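YfkN protein (Bacillus subtilis subsp. subtilis, PDB 3GVE) belongs to the calcineurin-like phosphoesterase family and carries a two-metal site, modelled here with a manganese and a magnesium ion. Local coordinates at residues G166-W178 / Q188-I200. Numbering follows the deposited sequence.
Sequences GYIGFVPPQIMTW and QVQDIVESANETI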
loop_
_atom_site.group_PDB
_atom_site.type_symbol
_atom_site.label_atom_id
_atom_site.label_comp_id
_atom_site.label_asym_id
_atom_site.label_seq_id
_atom_site.Cartn_x
_atom_site.Cartn_y
_atom_site.Cartn_z
ATOM N N GLY A 166 5.074 32.344 7.502
ATOM C CA GLY A 166 6.218 31.569 7.072
ATOM C C GLY A 166 5.931 30.081 6.966
ATOM O O GLY A 166 5.160 29.556 7.803
ATOM N N TYR A 167 6.509 29.409 6.002
ATOM C CA TYR A 167 6.397 27.970 5.911
ATOM C C TYR A 167 7.800 27.403 5.957
ATOM O O TYR A 167 8.687 27.886 5.277
ATOM C CB TYR A 167 5.740 27.569 4.595
ATOM C CG TYR A 167 4.381 28.202 4.342
ATOM C CD1 TYR A 167 3.207 27.595 4.762
ATOM C CD2 TYR A 167 4.286 29.407 3.659
ATOM C CE1 TYR A 167 1.974 28.187 4.516
ATOM C CE2 TYR A 167 3.062 29.992 3.401
ATOM C CZ TYR A 167 1.912 29.379 3.828
ATOM O OH TYR A 167 0.696 29.972 3.560
ATOM N N ILE A 168 7.959 26.348 6.737
ATOM C CA ILE A 168 9.203 25.594 6.806
ATOM C C ILE A 168 8.848 24.117 6.696
ATOM O O ILE A 168 7.816 23.696 7.174
ATOM C CB ILE A 168 9.971 25.884 8.132
ATOM C CG1 ILE A 168 11.339 25.181 8.151
ATOM C CG2 ILE A 168 9.132 25.515 9.372
ATOM C CD1 ILE A 168 12.270 25.650 9.303
ATOM N N GLY A 169 9.710 23.337 6.065
ATOM C CA GLY A 169 9.427 21.916 5.873
ATOM C C GLY A 169 10.581 21.021 6.281
ATOM O O GLY A 169 11.717 21.420 6.238
ATOM N N PHE A 170 10.244 19.794 6.651
ATOM C CA PHE A 170 11.195 18.771 7.108
ATOM C C PHE A 170 10.878 17.398 6.541
ATOM O O PHE A 170 9.723 17.048 6.380
ATOM C CB PHE A 170 11.198 18.663 8.642
ATOM C CG PHE A 170 11.289 19.979 9.329
ATOM C CD1 PHE A 170 12.501 20.644 9.440
ATOM C CD2 PHE A 170 10.161 20.565 9.841
ATOM C CE1 PHE A 170 12.571 21.871 10.063
ATOM C CE2 PHE A 170 10.225 21.790 10.474
ATOM C CZ PHE A 170 11.441 22.450 10.583
ATOM N N VAL A 171 11.924 16.624 6.276
ATOM C CA VAL A 171 11.796 15.244 5.805
ATOM C C VAL A 171 12.638 14.327 6.707
ATOM O O VAL A 171 13.581 14.775 7.330
ATOM C CB VAL A 171 12.228 15.131 4.304
ATOM C CG1 VAL A 171 13.749 15.241 4.168
ATOM C CG2 VAL A 171 11.716 13.840 3.665
ATOM N N PRO A 172 12.294 13.048 6.809
ATOM C CA PRO A 172 13.093 12.191 7.702
ATOM C C PRO A 172 14.508 11.955 7.154
ATOM O O PRO A 172 14.701 11.778 5.971
ATOM C CB PRO A 172 12.303 10.875 7.743
ATOM C CG PRO A 172 10.877 11.293 7.425
ATOM C CD PRO A 172 11.071 12.359 6.359
ATOM N N PRO A 173 15.495 11.943 8.047
ATOM C CA PRO A 173 16.880 11.694 7.626
ATOM C C PRO A 173 17.100 10.304 7.038
ATOM O O PRO A 173 18.093 10.112 6.362
ATOM C CB PRO A 173 17.700 11.884 8.913
ATOM C CG PRO A 173 16.830 12.551 9.866
ATOM C CD PRO A 173 15.405 12.286 9.480
ATOM N N GLN A 174 16.156 9.406 7.268
ATOM C CA GLN A 174 16.209 8.053 6.771
ATOM C C GLN A 174 16.126 7.964 5.243
ATOM O O GLN A 174 16.285 6.889 4.697
ATOM C CB GLN A 174 15.089 7.224 7.419
ATOM C CG GLN A 174 15.311 6.858 8.878
ATOM C CD GLN A 174 15.081 8.013 9.837
ATOM O OE1 GLN A 174 14.531 9.033 9.480
ATOM N NE2 GLN A 174 15.505 7.836 11.079
ATOM N N ILE A 175 15.894 9.082 4.556
ATOM C CA ILE A 175 15.935 9.057 3.085
ATOM C C ILE A 175 17.331 8.618 2.598
ATOM O O ILE A 175 17.474 8.096 1.537
ATOM C CB ILE A 175 15.533 10.416 2.431
ATOM C CG1 ILE A 175 16.507 11.535 2.802
ATOM C CG2 ILE A 175 14.096 10.799 2.784
ATOM C CD1 ILE A 175 16.261 12.842 1.987
HETATM N N MSE A 176 18.345 8.813 3.432
HETATM C CA MSE A 176 19.704 8.401 3.077
HETATM C C MSE A 176 19.817 6.878 2.983
HETATM O O MSE A 176 20.670 6.363 2.291
HETATM C CB MSE A 176 20.703 8.939 4.099
HETATM C CG MSE A 176 20.809 10.463 4.154
HETATM SE SE MSE A 176 21.069 11.364 2.433
HETATM C CE MSE A 176 22.607 10.397 1.743
ATOM N N THR A 177 18.942 6.173 3.681
ATOM C CA THR A 177 18.823 4.725 3.578
ATOM C C THR A 177 17.835 4.333 2.479
ATOM O O THR A 177 18.150 3.564 1.600
ATOM C CB THR A 177 18.352 4.130 4.924
ATOM O OG1 THR A 177 19.337 4.412 5.914
ATOM C CG2 THR A 177 18.169 2.616 4.838
ATOM N N TRP A 178 16.629 4.877 2.543
ATOM C CA TRP A 178 15.574 4.517 1.598
ATOM C C TRP A 178 15.937 4.815 0.146
ATOM O O TRP A 178 15.519 4.107 -0.744
ATOM C CB TRP A 178 14.271 5.238 1.967
ATOM C CG TRP A 178 13.739 4.903 3.329
ATOM C CD1 TRP A 178 13.784 3.697 3.955
ATOM C CD2 TRP A 178 13.052 5.789 4.207
ATOM N NE1 TRP A 178 13.167 3.776 5.177
ATOM C CE2 TRP A 178 12.719 5.057 5.362
ATOM C CE3 TRP A 178 12.709 7.141 4.144
ATOM C CZ2 TRP A 178 12.035 5.626 6.428
ATOM C CZ3 TRP A 178 12.035 7.703 5.208
ATOM C CH2 TRP A 178 11.712 6.951 6.335
ATOM N N GLN A 188 23.119 15.431 2.172
ATOM C CA GLN A 188 23.072 14.913 3.559
ATOM C C GLN A 188 21.823 15.480 4.238
ATOM O O GLN A 188 21.186 16.423 3.706
ATOM C CB GLN A 188 24.266 15.380 4.387
ATOM C CG GLN A 188 24.216 16.832 4.698
ATOM C CD GLN A 188 25.491 17.420 5.259
ATOM O OE1 GLN A 188 26.262 18.038 4.541
ATOM N NE2 GLN A 188 25.699 17.277 6.574
ATOM N N VAL A 189 21.404 14.901 5.352
ATOM C CA VAL A 189 20.185 15.373 5.984
ATOM C C VAL A 189 20.359 15.647 7.467
ATOM O O VAL A 189 20.700 14.765 8.238
ATOM C CB VAL A 189 19.004 14.379 5.795
ATOM C CG1 VAL A 189 17.719 14.960 6.361
ATOM C CG2 VAL A 189 18.825 14.008 4.338
ATOM N N GLN A 190 20.101 16.888 7.835
ATOM C CA GLN A 190 20.203 17.355 9.191
ATOM C C GLN A 190 19.007 16.866 10.010
ATOM O O GLN A 190 17.887 16.754 9.508
ATOM C CB GLN A 190 20.272 18.881 9.164
ATOM C CG GLN A 190 20.412 19.563 10.511
ATOM C CD GLN A 190 20.405 21.073 10.394
ATOM O OE1 GLN A 190 19.854 21.628 9.457
ATOM N NE2 GLN A 190 21.000 21.743 11.371
ATOM N N ASP A 191 19.276 16.571 11.274
ATOM C CA ASP A 191 18.235 16.231 12.234
ATOM C C ASP A 191 17.101 17.243 12.150
ATOM O O ASP A 191 17.324 18.432 12.047
ATOM C CB ASP A 191 18.812 16.225 13.657
ATOM C CG ASP A 191 17.736 16.148 14.725
ATOM O OD1 ASP A 191 17.145 15.080 14.845
ATOM O OD2 ASP A 191 17.490 17.144 15.409
ATOM N N ILE A 192 15.874 16.732 12.225
ATOM C CA ILE A 192 14.690 17.575 12.129
ATOM C C ILE A 192 14.650 18.727 13.151
ATOM O O ILE A 192 14.539 19.875 12.754
ATOM C CB ILE A 192 13.405 16.726 12.155
ATOM C CG1 ILE A 192 13.326 15.910 10.867
ATOM C CG2 ILE A 192 12.164 17.615 12.305
ATOM C CD1 ILE A 192 12.259 14.831 10.890
ATOM N N VAL A 193 14.757 18.420 14.453
ATOM C CA VAL A 193 14.741 19.467 15.489
ATOM C C VAL A 193 15.883 20.474 15.322
ATOM O O VAL A 193 15.698 21.682 15.448
ATOM C CB VAL A 193 14.717 18.814 16.891
ATOM C CG1 VAL A 193 15.039 19.781 18.009
ATOM C CG2 VAL A 193 13.405 18.055 17.135
ATOM N N GLU A 194 17.081 19.959 15.034
ATOM C CA GLU A 194 18.251 20.826 14.858
ATOM C C GLU A 194 18.091 21.738 13.648
ATOM O O GLU A 194 18.342 22.910 13.745
ATOM C CB GLU A 194 19.542 20.016 14.716
ATOM C CG GLU A 194 20.009 19.356 15.986
ATOM C CD GLU A 194 21.170 18.412 15.762
ATOM O OE1 GLU A 194 21.849 18.528 14.728
ATOM O OE2 GLU A 194 21.395 17.545 16.623
ATOM N N SER A 195 17.493 21.271 12.601
ATOM C CA SER A 195 17.171 22.120 11.423
ATOM C C SER A 195 16.204 23.190 11.820
ATOM O O SER A 195 16.316 24.377 11.385
ATOM C CB SER A 195 16.769 21.250 10.223
ATOM O OG SER A 195 16.032 22.007 9.306
ATOM N N ALA A 196 15.187 22.827 12.592
ATOM C CA ALA A 196 14.209 23.810 13.031
ATOM C C ALA A 196 14.868 24.885 13.898
ATOM O O ALA A 196 14.615 26.061 13.696
ATOM C CB ALA A 196 13.064 23.128 13.794
ATOM N N ASN A 197 15.702 24.464 14.856
ATOM C CA ASN A 197 16.348 25.405 15.750
ATOM C C ASN A 197 17.331 26.337 15.027
ATOM O O ASN A 197 17.515 27.443 15.435
ATOM C CB ASN A 197 16.990 24.660 16.918
ATOM C CG ASN A 197 15.978 24.267 17.968
ATOM O OD1 ASN A 197 14.944 24.876 18.093
ATOM N ND2 ASN A 197 16.300 23.253 18.731
ATOM N N GLU A 198 17.912 25.872 13.936
ATOM C CA GLU A 198 18.825 26.675 13.133
ATOM C C GLU A 198 18.056 27.683 12.291
ATOM O O GLU A 198 18.481 28.808 12.097
ATOM C CB GLU A 198 19.619 25.723 12.249
ATOM C CG GLU A 198 20.607 26.318 11.249
ATOM C CD GLU A 198 21.253 25.216 10.413
ATOM O OE1 GLU A 198 22.015 24.422 10.957
ATOM O OE2 GLU A 198 20.964 25.116 9.228
ATOM N N THR A 199 16.898 27.263 11.798
ATOM C CA THR A 199 16.172 28.034 10.794
ATOM C C THR A 199 15.149 29.044 11.342
ATOM O O THR A 199 15.024 30.127 10.827
ATOM C CB THR A 199 15.528 27.096 9.737
ATOM O OG1 THR A 199 16.529 26.234 9.194
ATOM C CG2 THR A 199 14.910 27.901 8.601
ATOM N N ILE A 200 14.413 28.662 12.371
ATOM C CA ILE A 200 13.395 29.513 12.958
ATOM C C ILE A 200 13.891 30.941 13.302
ATOM O O ILE A 200 13.212 31.873 13.050
ATOM C CB ILE A 200 12.748 28.848 14.179
ATOM C CG1 ILE A 200 11.807 27.704 13.732
ATOM C CG2 ILE A 200 11.955 29.877 15.031
ATOM C CD1 ILE A 200 11.524 26.714 14.818
#
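F170 carries the strand side of this contact, its ring lying against the first turns of helix 192-200. F170 CZ comes within 3.7 Å of A196 CB. From the preceding turn, I192 CG2 reaches F170 CG at 3.9 Å. One helical turn beyond A196, I168 CD1 touches T199 CG2 at 3.5 Å; with CG1 anti to the backbone N (chi1 -175°), the I168 chain is extended enough for its terminal methyl to make this contact. The spacing of I192, A196 and T199 marks one helix face turned to the strand, and the axes run nearly antiparallel, at 156° and 9.4 Å apart. Beyond the strand, V189 divides its methyls: CG1 lies 3.6 Å from P173 CA, while CG2 meets I175 CD1 at 3.7 Å and the selenium SE of selenomethionine M176 at 4.0 Å.

In the second shell, D191 caps the helix by accepting from E194 N through OD2, and its OD1 takes G227 N. T199 OG1 bonds to S195 O, from the face of that carbonyl opposite T199 N, which keeps the hydroxyl on its own helix and CG2 toward I168. L235 of helix 232-238 also packs on I192 and A196.

Backbone bonds from I168 to I212 and L214 pair strand 160-170 with parallel strand 210-215, making this a beta-alpha-beta crossover whose helix packs on its first strand. The side chain of P172 lies about 6 Å from the magnesium ion. Direct contact is thus mostly buried methyl, ring and selenium packing, while N133 ND2 supplies a polar link by bonding both V171 O and Q190 O.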